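Local atomic coordinates of low temperature requirement C protein (Listeria monocytogenes, PDB entry 1Y9I), a protein that probably acts as a phosphatidylglycerophosphatase, removing phosphate from a lipid precursor, and binds calcium and magnesium as an all-helical tetramer. Residues S8-K13 / R57-Q62; R49-H54 / S156-S161; E53-K58 / N107-I112. All coordinates share one frame; numbering follows the deposited sequence.

Contact 1: residues S8-K13 / R57-Q62; sequences SALESK and RKREVQ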
ATOM      1  N   SER A   8     -19.271   9.662  17.089  1.00 45.08           N
ATOM      2  CA  SER A   8     -19.371   8.261  17.482  1.00 42.71           C
ATOM      3  C   SER A   8     -18.466   7.983  18.676  1.00 41.20           C
ATOM      4  O   SER A   8     -17.656   8.827  19.065  1.00 40.65           O
ATOM      5  CB  SER A   8     -18.969   7.355  16.317  1.00 44.24           C
ATOM      6  OG  SER A   8     -17.602   7.540  15.980  1.00 42.95           O
ATOM      7  N   ALA A   9     -18.612   6.796  19.256  1.00 38.94           N
ATOM      8  CA  ALA A   9     -17.800   6.396  20.397  1.00 37.43           C
ATOM      9  C   ALA A   9     -16.361   6.217  19.934  1.00 35.45           C
ATOM     10  O   ALA A   9     -15.417   6.460  20.681  1.00 34.34           O
ATOM     11  CB  ALA A   9     -18.326   5.093  20.982  1.00 38.46           C
ATOM     12  N   LEU A  10     -16.211   5.783  18.689  1.00 33.76           N
ATOM     13  CA  LEU A  10     -14.897   5.571  18.102  1.00 31.64           C
ATOM     14  C   LEU A  10     -14.172   6.907  17.966  1.00 30.47           C
ATOM     15  O   LEU A  10     -13.045   7.056  18.436  1.00 29.56           O
ATOM     16  CB  LEU A  10     -15.044   4.907  16.728  1.00 30.08           C
ATOM     17  CG  LEU A  10     -13.767   4.655  15.919  1.00 29.54           C
ATOM     18  CD1 LEU A  10     -12.783   3.836  16.743  1.00 28.69           C
ATOM     19  CD2 LEU A  10     -14.119   3.936  14.622  1.00 28.08           C
ATOM     20  N   GLU A  11     -14.828   7.884  17.343  1.00 30.14           N
ATOM     21  CA  GLU A  11     -14.213   9.195  17.155  1.00 30.68           C
ATOM     22  C   GLU A  11     -13.910   9.878  18.481  1.00 31.28           C
ATOM     23  O   GLU A  11     -12.832  10.442  18.662  1.00 29.59           O
ATOM     24  CB  GLU A  11     -15.108  10.112  16.314  1.00 29.08           C
ATOM     25  CG  GLU A  11     -14.375  11.367  15.834  1.00 33.04           C
ATOM     26  CD  GLU A  11     -15.245  12.312  15.021  1.00 35.16           C
ATOM     27  OE1 GLU A  11     -16.108  11.830  14.256  1.00 32.90           O
ATOM     28  OE2 GLU A  11     -15.045  13.541  15.133  1.00 35.78           O
ATOM     29  N   SER A  12     -14.868   9.835  19.403  1.00 32.38           N
ATOM     30  CA  SER A  12     -14.691  10.458  20.706  1.00 32.20           C
ATOM     31  C   SER A  12     -13.433   9.944  21.391  1.00 30.88           C
ATOM     32  O   SER A  12     -12.594  10.727  21.839  1.00 30.69           O
ATOM     33  CB  SER A  12     -15.908  10.181  21.596  1.00 34.06           C
ATOM     34  OG  SER A  12     -17.087  10.737  21.036  1.00 39.26           O
ATOM     35  N   LYS A  13     -13.302   8.622  21.465  1.00 29.73           N
ATOM     36  CA  LYS A  13     -12.151   8.001  22.108  1.00 29.97           C
ATOM     37  C   LYS A  13     -10.842   8.315  21.389  1.00 29.48           C
ATOM     38  O   LYS A  13      -9.815   8.524  22.029  1.00 29.24           O
ATOM     39  CB  LYS A  13     -12.345   6.482  22.194  1.00 31.38           C
ATOM     40  CG  LYS A  13     -11.169   5.732  22.797  1.00 33.32           C
ATOM     41  CD  LYS A  13     -10.906   6.145  24.237  1.00 35.90           C
ATOM     42  CE  LYS A  13      -9.721   5.390  24.816  1.00 35.41           C
ATOM     43  NZ  LYS A  13      -9.434   5.760  26.233  1.00 36.37           N
ATOM     44  N   ARG A  57     -12.074  12.957  11.415  1.00 25.26           N
ATOM     45  CA  ARG A  57     -13.470  12.534  11.318  1.00 27.26           C
ATOM     46  C   ARG A  57     -13.590  11.250  10.501  1.00 27.44           C
ATOM     47  O   ARG A  57     -14.663  10.658  10.419  1.00 28.24           O
ATOM     48  CB  ARG A  57     -14.332  13.624  10.664  1.00 28.97           C
ATOM     49  CG  ARG A  57     -14.416  14.921  11.450  1.00 33.43           C
ATOM     50  CD  ARG A  57     -15.566  15.787  10.958  1.00 37.50           C
ATOM     51  NE  ARG A  57     -15.568  17.099  11.596  1.00 42.01           N
ATOM     52  CZ  ARG A  57     -14.912  18.158  11.135  1.00 43.37           C
ATOM     53  NH1 ARG A  57     -14.200  18.073  10.022  1.00 45.00           N
ATOM     54  NH2 ARG A  57     -14.963  19.303  11.797  1.00 47.30           N
ATOM     55  N   LYS A  58     -12.484  10.829   9.894  1.00 26.19           N
ATOM     56  CA  LYS A  58     -12.473   9.617   9.080  1.00 26.00           C
ATOM     57  C   LYS A  58     -12.392   8.368   9.944  1.00 23.90           C
ATOM     58  O   LYS A  58     -11.493   8.232  10.767  1.00 21.82           O
ATOM     59  CB  LYS A  58     -11.284   9.637   8.113  1.00 26.25           C
ATOM     60  CG  LYS A  58     -11.360  10.706   7.037  1.00 28.85           C
ATOM     61  CD  LYS A  58     -12.450  10.399   6.029  1.00 31.70           C
ATOM     62  CE  LYS A  58     -12.423  11.393   4.880  1.00 33.94           C
ATOM     63  NZ  LYS A  58     -13.382  11.029   3.803  1.00 37.28           N
ATOM     64  N   ARG A  59     -13.333   7.452   9.742  1.00 22.51           N
ATOM     65  CA  ARG A  59     -13.367   6.210  10.496  1.00 23.54           C
ATOM     66  C   ARG A  59     -12.050   5.443  10.337  1.00 21.14           C
ATOM     67  O   ARG A  59     -11.528   4.887  11.299  1.00 21.03           O
ATOM     68  CB  ARG A  59     -14.537   5.341  10.016  1.00 26.00           C
ATOM     69  CG  ARG A  59     -14.872   4.181  10.941  1.00 31.93           C
ATOM     70  CD  ARG A  59     -15.963   3.303  10.348  1.00 37.38           C
ATOM     71  NE  ARG A  59     -16.467   2.329  11.313  1.00 42.41           N
ATOM     72  CZ  ARG A  59     -17.279   2.628  12.323  1.00 43.54           C
ATOM     73  NH1 ARG A  59     -17.686   3.879  12.501  1.00 46.30           N
ATOM     74  NH2 ARG A  59     -17.679   1.679  13.160  1.00 44.29           N
ATOM     75  N   GLU A  60     -11.517   5.420   9.118  1.00 21.54           N
ATOM     76  CA  GLU A  60     -10.262   4.717   8.828  1.00 21.45           C
ATOM     77  C   GLU A  60      -9.132   5.244   9.726  1.00 20.47           C
ATOM     78  O   GLU A  60      -8.296   4.481  10.227  1.00 19.11           O
ATOM     79  CB  GLU A  60      -9.897   4.921   7.353  1.00 23.96           C
ATOM     80  CG  GLU A  60      -8.772   4.060   6.817  1.00 30.49           C
ATOM     81  CD  GLU A  60      -9.230   2.676   6.382  1.00 33.69           C
ATOM     82  OE1 GLU A  60      -8.504   2.034   5.592  1.00 30.77           O
ATOM     83  OE2 GLU A  60     -10.307   2.227   6.831  1.00 37.20           O
ATOM     84  N   VAL A  61      -9.109   6.558   9.913  1.00 17.72           N
ATOM     85  CA  VAL A  61      -8.097   7.198  10.744  1.00 17.65           C
ATOM     86  C   VAL A  61      -8.327   6.863  12.217  1.00 16.16           C
ATOM     87  O   VAL A  61      -7.398   6.550  12.944  1.00 16.52           O
ATOM     88  CB  VAL A  61      -8.130   8.728  10.549  1.00 17.73           C
ATOM     89  CG1 VAL A  61      -7.208   9.419  11.551  1.00 15.46           C
ATOM     90  CG2 VAL A  61      -7.707   9.057   9.124  1.00 17.72           C
ATOM     91  N   GLN A  62      -9.577   6.913  12.647  1.00 17.73           N
ATOM     92  CA  GLN A  62      -9.891   6.620  14.038  1.00 17.72           C
ATOM     93  C   GLN A  62      -9.473   5.205  14.435  1.00 18.95           C
ATOM     94  O   GLN A  62      -8.924   4.993  15.522  1.00 18.03           O
ATOM     95  CB  GLN A  62     -11.380   6.838  14.267  1.00 18.83           C
ATOM     96  CG  GLN A  62     -11.790   8.289  14.073  1.00 21.15           C
ATOM     97  CD  GLN A  62     -13.264   8.436  13.789  1.00 23.79           C
ATOM     98  OE1 GLN A  62     -14.029   7.492  13.957  1.00 25.69           O
ATOM     99  NE2 GLN A  62     -13.675   9.630  13.359  1.00 21.15           N
TER
HETATM  100  O   HOH W   1     -16.583   7.103  13.596  1.00 30.81           O

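Contact 2: residues R49-H54 / S156-S161; sequences RQNVEH and SRLAHS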
ATOM      1  N   ARG A  49      -5.640  23.773  10.693  1.00 25.35           N
ATOM      2  CA  ARG A  49      -6.409  23.188  11.786  1.00 27.50           C
ATOM      3  C   ARG A  49      -7.678  22.511  11.259  1.00 28.01           C
ATOM      4  O   ARG A  49      -8.010  21.386  11.658  1.00 27.53           O
ATOM      5  CB  ARG A  49      -6.782  24.286  12.784  1.00 29.95           C
ATOM      6  CG  ARG A  49      -7.579  23.819  13.988  1.00 36.50           C
ATOM      7  CD  ARG A  49      -7.924  25.004  14.886  1.00 39.54           C
ATOM      8  NE  ARG A  49      -6.725  25.707  15.338  1.00 41.82           N
ATOM      9  CZ  ARG A  49      -6.480  26.995  15.118  1.00 43.20           C
ATOM     10  NH1 ARG A  49      -7.351  27.741  14.448  1.00 44.66           N
ATOM     11  NH2 ARG A  49      -5.359  27.540  15.568  1.00 43.08           N
ATOM     12  N   GLN A  50      -8.385  23.196  10.361  1.00 26.58           N
ATOM     13  CA  GLN A  50      -9.622  22.668   9.782  1.00 26.48           C
ATOM     14  C   GLN A  50      -9.391  21.365   9.020  1.00 25.15           C
ATOM     15  O   GLN A  50     -10.218  20.457   9.060  1.00 24.74           O
ATOM     16  CB  GLN A  50     -10.247  23.690   8.827  1.00 27.52           C
ATOM     17  CG  GLN A  50     -10.771  24.955   9.491  1.00 31.01           C
ATOM     18  CD  GLN A  50     -11.379  25.913   8.484  1.00 32.70           C
ATOM     19  OE1 GLN A  50     -12.265  25.537   7.716  1.00 34.88           O
ATOM     20  NE2 GLN A  50     -10.906  27.154   8.481  1.00 35.04           N
ATOM     21  N   ASN A  51      -8.277  21.283   8.306  1.00 23.52           N
ATOM     22  CA  ASN A  51      -7.981  20.074   7.551  1.00 22.96           C
ATOM     23  C   ASN A  51      -7.632  18.923   8.492  1.00 21.64           C
ATOM     24  O   ASN A  51      -7.940  17.767   8.200  1.00 21.76           O
ATOM     25  CB  ASN A  51      -6.851  20.333   6.549  1.00 21.68           C
ATOM     26  CG  ASN A  51      -7.359  20.957   5.250  1.00 23.57           C
ATOM     27  OD1 ASN A  51      -7.902  20.265   4.385  1.00 21.13           O
ATOM     28  ND2 ASN A  51      -7.194  22.273   5.116  1.00 21.58           N
ATOM     29  N   VAL A  52      -6.996  19.236   9.620  1.00 21.79           N
ATOM     30  CA  VAL A  52      -6.658  18.201  10.596  1.00 21.00           C
ATOM     31  C   VAL A  52      -7.969  17.645  11.148  1.00 22.95           C
ATOM     32  O   VAL A  52      -8.138  16.430  11.271  1.00 21.41           O
ATOM     33  CB  VAL A  52      -5.806  18.766  11.760  1.00 22.39           C
ATOM     34  CG1 VAL A  52      -5.689  17.730  12.881  1.00 23.22           C
ATOM     35  CG2 VAL A  52      -4.411  19.140  11.258  1.00 22.08           C
ATOM     36  N   GLU A  53      -8.902  18.541  11.464  1.00 23.80           N
ATOM     37  CA  GLU A  53     -10.203  18.139  11.987  1.00 26.06           C
ATOM     38  C   GLU A  53     -10.908  17.197  11.018  1.00 26.00           C
ATOM     39  O   GLU A  53     -11.489  16.192  11.434  1.00 26.58           O
ATOM     40  CB  GLU A  53     -11.086  19.366  12.250  1.00 27.33           C
ATOM     41  CG  GLU A  53     -10.639  20.236  13.423  1.00 29.32           C
ATOM     42  CD  GLU A  53     -10.837  19.560  14.773  1.00 31.37           C
ATOM     43  OE1 GLU A  53     -11.376  18.433  14.804  1.00 32.23           O
ATOM     44  OE2 GLU A  53     -10.456  20.158  15.804  1.00 29.94           O
ATOM     45  N   HIS A  54     -10.859  17.519   9.728  1.00 26.39           N
ATOM     46  CA  HIS A  54     -11.493  16.684   8.714  1.00 26.90           C
ATOM     47  C   HIS A  54     -10.897  15.282   8.656  1.00 26.84           C
ATOM     48  O   HIS A  54     -11.618  14.303   8.458  1.00 26.54           O
ATOM     49  CB  HIS A  54     -11.391  17.330   7.332  1.00 29.65           C
ATOM     50  CG  HIS A  54     -12.450  18.352   7.062  1.00 33.35           C
ATOM     51  ND1 HIS A  54     -12.175  19.696   6.944  1.00 35.33           N
ATOM     52  CD2 HIS A  54     -13.785  18.223   6.868  1.00 35.32           C
ATOM     53  CE1 HIS A  54     -13.293  20.352   6.687  1.00 36.46           C
ATOM     54  NE2 HIS A  54     -14.285  19.481   6.636  1.00 37.16           N
ATOM     55  N   SER A 156      -2.432  16.851   2.380  1.00 17.08           N
ATOM     56  CA  SER A 156      -2.933  16.374   1.093  1.00 17.28           C
ATOM     57  C   SER A 156      -4.341  16.911   0.839  1.00 15.36           C
ATOM     58  O   SER A 156      -4.662  17.353  -0.270  1.00 17.55           O
ATOM     59  CB  SER A 156      -2.947  14.844   1.079  1.00 17.10           C
ATOM     60  OG  SER A 156      -3.598  14.366  -0.079  1.00 25.89           O
ATOM     61  N   ARG A 157      -5.186  16.881   1.865  1.00 15.84           N
ATOM     62  CA  ARG A 157      -6.541  17.395   1.700  1.00 16.67           C
ATOM     63  C   ARG A 157      -6.463  18.878   1.327  1.00 18.33           C
ATOM     64  O   ARG A 157      -7.208  19.361   0.472  1.00 19.24           O
ATOM     65  CB  ARG A 157      -7.353  17.219   2.987  1.00 17.24           C
ATOM     66  CG  ARG A 157      -8.795  17.720   2.848  1.00 20.03           C
ATOM     67  CD  ARG A 157      -9.605  17.532   4.118  1.00 21.04           C
ATOM     68  NE  ARG A 157     -11.011  17.869   3.900  1.00 26.50           N
ATOM     69  CZ  ARG A 157     -11.459  19.100   3.670  1.00 27.99           C
ATOM     70  NH1 ARG A 157     -10.611  20.121   3.633  1.00 26.44           N
ATOM     71  NH2 ARG A 157     -12.755  19.309   3.456  1.00 29.77           N
ATOM     72  N   LEU A 158      -5.546  19.589   1.972  1.00 18.24           N
ATOM     73  CA  LEU A 158      -5.347  21.011   1.714  1.00 19.74           C
ATOM     74  C   LEU A 158      -4.932  21.203   0.252  1.00 21.38           C
ATOM     75  O   LEU A 158      -5.477  22.055  -0.446  1.00 22.22           O
ATOM     76  CB  LEU A 158      -4.270  21.558   2.663  1.00 21.73           C
ATOM     77  CG  LEU A 158      -3.935  23.054   2.666  1.00 25.89           C
ATOM     78  CD1 LEU A 158      -3.116  23.391   3.907  1.00 27.81           C
ATOM     79  CD2 LEU A 158      -3.167  23.417   1.408  1.00 28.94           C
ATOM     80  N   ALA A 159      -3.969  20.409  -0.209  1.00 21.32           N
ATOM     81  CA  ALA A 159      -3.507  20.511  -1.593  1.00 22.12           C
ATOM     82  C   ALA A 159      -4.682  20.371  -2.556  1.00 24.40           C
ATOM     83  O   ALA A 159      -4.793  21.127  -3.529  1.00 24.25           O
ATOM     84  CB  ALA A 159      -2.465  19.444  -1.883  1.00 24.19           C
ATOM     85  N   HIS A 160      -5.558  19.407  -2.286  1.00 24.50           N
ATOM     86  CA  HIS A 160      -6.726  19.193  -3.137  1.00 29.14           C
ATOM     87  C   HIS A 160      -7.712  20.350  -3.036  1.00 31.22           C
ATOM     88  O   HIS A 160      -8.496  20.586  -3.955  1.00 32.14           O
ATOM     89  CB  HIS A 160      -7.453  17.897  -2.768  1.00 29.81           C
ATOM     90  CG  HIS A 160      -6.853  16.667  -3.376  1.00 33.07           C
ATOM     91  ND1 HIS A 160      -5.800  15.988  -2.801  1.00 35.83           N
ATOM     92  CD2 HIS A 160      -7.152  16.001  -4.517  1.00 34.44           C
ATOM     93  CE1 HIS A 160      -5.478  14.957  -3.561  1.00 35.08           C
ATOM     94  NE2 HIS A 160      -6.282  14.943  -4.608  1.00 34.85           N
ATOM     95  N   SER A 161      -7.671  21.067  -1.919  1.00 34.23           N
ATOM     96  CA  SER A 161      -8.577  22.191  -1.700  1.00 37.20           C
ATOM     97  C   SER A 161      -8.384  23.341  -2.686  1.00 38.99           C
ATOM     98  O   SER A 161      -9.115  24.327  -2.636  1.00 41.97           O
ATOM     99  CB  SER A 161      -8.426  22.719  -0.268  1.00 37.01           C
ATOM    100  OG  SER A 161      -8.778  21.728   0.687  1.00 36.81           O
TER
HETATM  101  O   HOH W   2      -8.711  23.490   2.876  1.00 31.34           O

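Contact 3: residues E53-K58 / N107-I112; sequences EHVLRK and NVYGSI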
ATOM      1  N   GLU A  53      -8.902  18.541  11.464  1.00 23.80           N
ATOM      2  CA  GLU A  53     -10.203  18.139  11.987  1.00 26.06           C
ATOM      3  C   GLU A  53     -10.908  17.197  11.018  1.00 26.00           C
ATOM      4  O   GLU A  53     -11.489  16.192  11.434  1.00 26.58           O
ATOM      5  CB  GLU A  53     -11.086  19.366  12.250  1.00 27.33           C
ATOM      6  CG  GLU A  53     -10.639  20.236  13.423  1.00 29.32           C
ATOM      7  CD  GLU A  53     -10.837  19.560  14.773  1.00 31.37           C
ATOM      8  OE1 GLU A  53     -11.376  18.433  14.804  1.00 32.23           O
ATOM      9  OE2 GLU A  53     -10.456  20.158  15.804  1.00 29.94           O
ATOM     10  N   HIS A  54     -10.859  17.519   9.728  1.00 26.39           N
ATOM     11  CA  HIS A  54     -11.493  16.684   8.714  1.00 26.90           C
ATOM     12  C   HIS A  54     -10.897  15.282   8.656  1.00 26.84           C
ATOM     13  O   HIS A  54     -11.618  14.303   8.458  1.00 26.54           O
ATOM     14  CB  HIS A  54     -11.391  17.330   7.332  1.00 29.65           C
ATOM     15  CG  HIS A  54     -12.450  18.352   7.062  1.00 33.35           C
ATOM     16  ND1 HIS A  54     -12.175  19.696   6.944  1.00 35.33           N
ATOM     17  CD2 HIS A  54     -13.785  18.223   6.868  1.00 35.32           C
ATOM     18  CE1 HIS A  54     -13.293  20.352   6.687  1.00 36.46           C
ATOM     19  NE2 HIS A  54     -14.285  19.481   6.636  1.00 37.16           N
ATOM     20  N   VAL A  55      -9.583  15.185   8.821  1.00 24.31           N
ATOM     21  CA  VAL A  55      -8.920  13.888   8.798  1.00 23.32           C
ATOM     22  C   VAL A  55      -9.370  13.036   9.992  1.00 23.58           C
ATOM     23  O   VAL A  55      -9.679  11.849   9.844  1.00 22.45           O
ATOM     24  CB  VAL A  55      -7.378  14.057   8.825  1.00 23.97           C
ATOM     25  CG1 VAL A  55      -6.696  12.704   8.982  1.00 22.92           C
ATOM     26  CG2 VAL A  55      -6.909  14.718   7.529  1.00 20.37           C
ATOM     27  N   LEU A  56      -9.423  13.649  11.169  1.00 22.94           N
ATOM     28  CA  LEU A  56      -9.824  12.930  12.372  1.00 25.01           C
ATOM     29  C   LEU A  56     -11.278  12.456  12.356  1.00 25.05           C
ATOM     30  O   LEU A  56     -11.668  11.634  13.183  1.00 25.29           O
ATOM     31  CB  LEU A  56      -9.556  13.785  13.613  1.00 24.89           C
ATOM     32  CG  LEU A  56      -8.073  14.050  13.903  1.00 27.55           C
ATOM     33  CD1 LEU A  56      -7.934  14.950  15.116  1.00 27.54           C
ATOM     34  CD2 LEU A  56      -7.352  12.730  14.143  1.00 28.89           C
ATOM     35  N   ARG A  57     -12.074  12.957  11.415  1.00 25.26           N
ATOM     36  CA  ARG A  57     -13.470  12.534  11.318  1.00 27.26           C
ATOM     37  C   ARG A  57     -13.590  11.250  10.501  1.00 27.44           C
ATOM     38  O   ARG A  57     -14.663  10.658  10.419  1.00 28.24           O
ATOM     39  CB  ARG A  57     -14.332  13.624  10.664  1.00 28.97           C
ATOM     40  CG  ARG A  57     -14.416  14.921  11.450  1.00 33.43           C
ATOM     41  CD  ARG A  57     -15.566  15.787  10.958  1.00 37.50           C
ATOM     42  NE  ARG A  57     -15.568  17.099  11.596  1.00 42.01           N
ATOM     43  CZ  ARG A  57     -14.912  18.158  11.135  1.00 43.37           C
ATOM     44  NH1 ARG A  57     -14.200  18.073  10.022  1.00 45.00           N
ATOM     45  NH2 ARG A  57     -14.963  19.303  11.797  1.00 47.30           N
ATOM     46  N   LYS A  58     -12.484  10.829   9.894  1.00 26.19           N
ATOM     47  CA  LYS A  58     -12.473   9.617   9.080  1.00 26.00           C
ATOM     48  C   LYS A  58     -12.392   8.368   9.944  1.00 23.90           C
ATOM     49  O   LYS A  58     -11.493   8.232  10.767  1.00 21.82           O
ATOM     50  CB  LYS A  58     -11.284   9.637   8.113  1.00 26.25           C
ATOM     51  CG  LYS A  58     -11.360  10.706   7.037  1.00 28.85           C
ATOM     52  CD  LYS A  58     -12.450  10.399   6.029  1.00 31.70           C
ATOM     53  CE  LYS A  58     -12.423  11.393   4.880  1.00 33.94           C
ATOM     54  NZ  LYS A  58     -13.382  11.029   3.803  1.00 37.28           N
ATOM     55  N   ASN A 107      -3.229   7.253   3.360  1.00 18.50           N
ATOM     56  CA  ASN A 107      -4.022   6.821   2.217  1.00 18.35           C
ATOM     57  C   ASN A 107      -5.428   7.373   2.108  1.00 19.79           C
ATOM     58  O   ASN A 107      -5.994   7.387   1.015  1.00 19.54           O
ATOM     59  CB  ASN A 107      -4.069   5.295   2.168  1.00 19.00           C
ATOM     60  CG  ASN A 107      -2.992   4.726   1.277  1.00 23.94           C
ATOM     61  OD1 ASN A 107      -2.418   3.672   1.562  1.00 29.66           O
ATOM     62  ND2 ASN A 107      -2.713   5.423   0.179  1.00 20.91           N
ATOM     63  N   VAL A 108      -6.000   7.823   3.222  1.00 19.23           N
ATOM     64  CA  VAL A 108      -7.350   8.370   3.180  1.00 21.22           C
ATOM     65  C   VAL A 108      -7.434   9.533   2.195  1.00 21.98           C
ATOM     66  O   VAL A 108      -8.509   9.838   1.671  1.00 21.64           O
ATOM     67  CB  VAL A 108      -7.817   8.835   4.577  1.00 21.87           C
ATOM     68  CG1 VAL A 108      -9.222   9.384   4.496  1.00 23.81           C
ATOM     69  CG2 VAL A 108      -7.784   7.663   5.544  1.00 23.72           C
ATOM     70  N   TYR A 109      -6.306  10.193   1.948  1.00 21.51           N
ATOM     71  CA  TYR A 109      -6.291  11.285   0.986  1.00 21.94           C
ATOM     72  C   TYR A 109      -5.345  11.039  -0.188  1.00 21.77           C
ATOM     73  O   TYR A 109      -4.921  11.971  -0.869  1.00 22.59           O
ATOM     74  CB  TYR A 109      -5.991  12.618   1.686  1.00 25.61           C
ATOM     75  CG  TYR A 109      -7.212  13.160   2.399  1.00 29.14           C
ATOM     76  CD1 TYR A 109      -8.302  13.645   1.673  1.00 30.55           C
ATOM     77  CD2 TYR A 109      -7.314  13.122   3.790  1.00 32.10           C
ATOM     78  CE1 TYR A 109      -9.464  14.072   2.309  1.00 33.53           C
ATOM     79  CE2 TYR A 109      -8.476  13.548   4.439  1.00 35.13           C
ATOM     80  CZ  TYR A 109      -9.544  14.020   3.688  1.00 34.42           C
ATOM     81  OH  TYR A 109     -10.703  14.425   4.312  1.00 39.53           O
ATOM     82  N   GLY A 110      -5.010   9.771  -0.416  1.00 22.16           N
ATOM     83  CA  GLY A 110      -4.180   9.424  -1.557  1.00 20.77           C
ATOM     84  C   GLY A 110      -2.668   9.442  -1.460  1.00 18.41           C
ATOM     85  O   GLY A 110      -2.075   9.914  -0.483  1.00 19.10           O
ATOM     86  N   SER A 111      -2.052   8.928  -2.518  1.00 16.36           N
ATOM     87  CA  SER A 111      -0.607   8.815  -2.625  1.00 18.51           C
ATOM     88  C   SER A 111       0.168  10.126  -2.602  1.00 17.78           C
ATOM     89  O   SER A 111       1.365  10.124  -2.318  1.00 17.22           O
ATOM     90  CB  SER A 111      -0.253   8.051  -3.898  1.00 22.20           C
ATOM     91  OG  SER A 111      -0.820   8.694  -5.025  1.00 25.67           O
ATOM     92  N   ILE A 112      -0.484  11.242  -2.909  1.00 17.52           N
ATOM     93  CA  ILE A 112       0.250  12.504  -2.902  1.00 20.20           C
ATOM     94  C   ILE A 112       0.700  12.904  -1.497  1.00 19.06           C
ATOM     95  O   ILE A 112       1.435  13.874  -1.322  1.00 22.12           O
ATOM     96  CB  ILE A 112      -0.559  13.660  -3.517  1.00 23.26           C
ATOM     97  CG1 ILE A 112      -1.780  13.980  -2.664  1.00 24.91           C
ATOM     98  CG2 ILE A 112      -0.964  13.307  -4.941  1.00 22.73           C
ATOM     99  CD1 ILE A 112      -2.393  15.321  -3.018  1.00 30.50           C
TER

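Contact 1: residues S8-K13 / R57-Q62
L10 and E11, in the first turn of helix 9-20, close on Q62 in the first turn of helix 59-76, so the contact joins two helix starts in this all-helical bundle. S8 is the N-cap of its helix: OG accepts from the backbone N of E11 at 3.1 Å, and the N-H...O angle of 170° makes the bond nearly straight. That position of OG, between the backbone N and the carbonyl carbon (chi1 64°), also places S8 OG 2.6 Å from a water. The same water donates to Q62 OE1, bridging two atoms too far apart to meet directly.

Q62 enters with an extended chain, its amide lying across L10 and E11. The oxygen end lies against L10, with OE1 3.5 Å from L10 CG, while the nitrogen end lies along the aliphatic part of E11, with NE2 3.1 Å from E11 CG. The E11 carboxylate plane is turned 36° from the amide plane. Polar partners beyond the segments fix both groups: Q62 NE2 donates to the carbonyl of L56, and E11 OE2 forms a salt bridge with R15. The buried amide therefore has a partner at each end, water and carbonyl.

L10, with CG opposite its backbone N, carries its methyls toward helix 59-76. Its other packing includes I87 of the second subunit. Crossing the R59 chain at about a right angle, L10 places CD2 over the centre of one guanidinium face, 4.1 Å above the plane.

Contact 2: residues R49-H54 / S156-S161
N51 is the first residue of 49-54 to touch the other helix, and its side-chain oxygen takes the one hydrogen bond between the segments. R157 NH1 donates to N51 OD1 at 2.8 Å with an N-H...O angle of 159°. The acceptor lies in the guanidinium plane, yet the donor stands well above the amide carbonyl plane, so the bond is in plane for the arginine alone. N51 OD1 also lies against the aliphatic stem of R157, 3.1 Å from R157 CG. The amide nitrogen has other work: ND2 donates to a water, which in turn donates to S161 OG, and it bonds as well to the carbonyl of I47 in its own helix. L158 packs alongside, its CB 3.9 Å from N51 ND2.

Helices 45-56 and 143-160 meet here as a crossed pair of the bundle, with the short segments' axes 9.6 Å apart at closest approach and their directions at 114°. N51 adds to this pairing by packing on A154, further back along helix 143-160.

One turn beyond N51, H54 offers a ring face to R157. The guanidinium lies flat on the imidazole, centres 3.6 Å apart and planes within 2°, a parallel stack that, with N51 at the guanidinium edge, restricts rotation of the group. A chain extended from CG to NE, with CG anti to the backbone N, lets R157 span the gap between the helices. The H54 ring is further tied by a weak bond from ND1 to the carbonyl of Q50. R157 NH2 ends 3.4 Å from H54 CE1.

Contact 3: residues E53-K58 / N107-I112
Y109 reaches across to the end of helix 45-56, where its ring overlaps the V55 side chain and its hydroxyl oxygen approaches K58. V55 CG2 comes obliquely to the ring, 3.7 Å from Y109 CE2, in a purely apolar contact. V55 CG2, anti to the carbonyl carbon, is the methyl that meets the ring, while CG1 is anti to the backbone N.

K58 makes the second contact with the tyrosine. Its chain bends at chi2 (-70°) and then runs straight, crossing the tyrosine at about a right angle so that K58 CE lies 3.5 Å from Y109 OH. Before that, its methylenes lie along V108: K58 CG is 3.6 Å from V108 CG1, and CD is nearly as close. The lysine thus uses its hydrocarbon portion for packing. V108 CG1, opposite the backbone N, is the methyl that meets K58. H54 adds a looser approach through CB, 4.2 Å from Y109 OH, while the end of its side chain leads away from the loop.

The evidence points to van der Waals packing at the surface: about 216 Å² is buried and the atoms that meet are mostly carbon. Within 107-112 the backbone N of G110 bonds to the carbonyl of N107, a turn that ends at G110, whose phi is positive (87°).

The loop 107-112 links helix 97-106 to helix 114-123 and touches two further helices of the bundle. V108 also packs on E60 and V61 of helix 59-76, and Y109 packs on R157 of helix 143-160, whose S156 hydroxyl bonds to the Y109 carbonyl.

In the fold
The three contacts surround the turn between helix 45-56 and helix 59-76. Contact 2 uses helix 45-56 before the turn, contact 3 its end, and contact 1 the start of helix 59-76. Centres of contacts 2 and 3 are about 8 Å apart and they share E53 and H54; contacts 1 and 3 are about 12 Å apart and share R57 and K58; contacts 1 and 2 are about 17 Å apart. Along the chain, contacts 1 and 2 alternate their segments. The turn is thereby tied to N-terminal helix 9-20, the 107-112 loop and C-terminal helix 143-160, with other subunits of the tetramer packing against all three contacts.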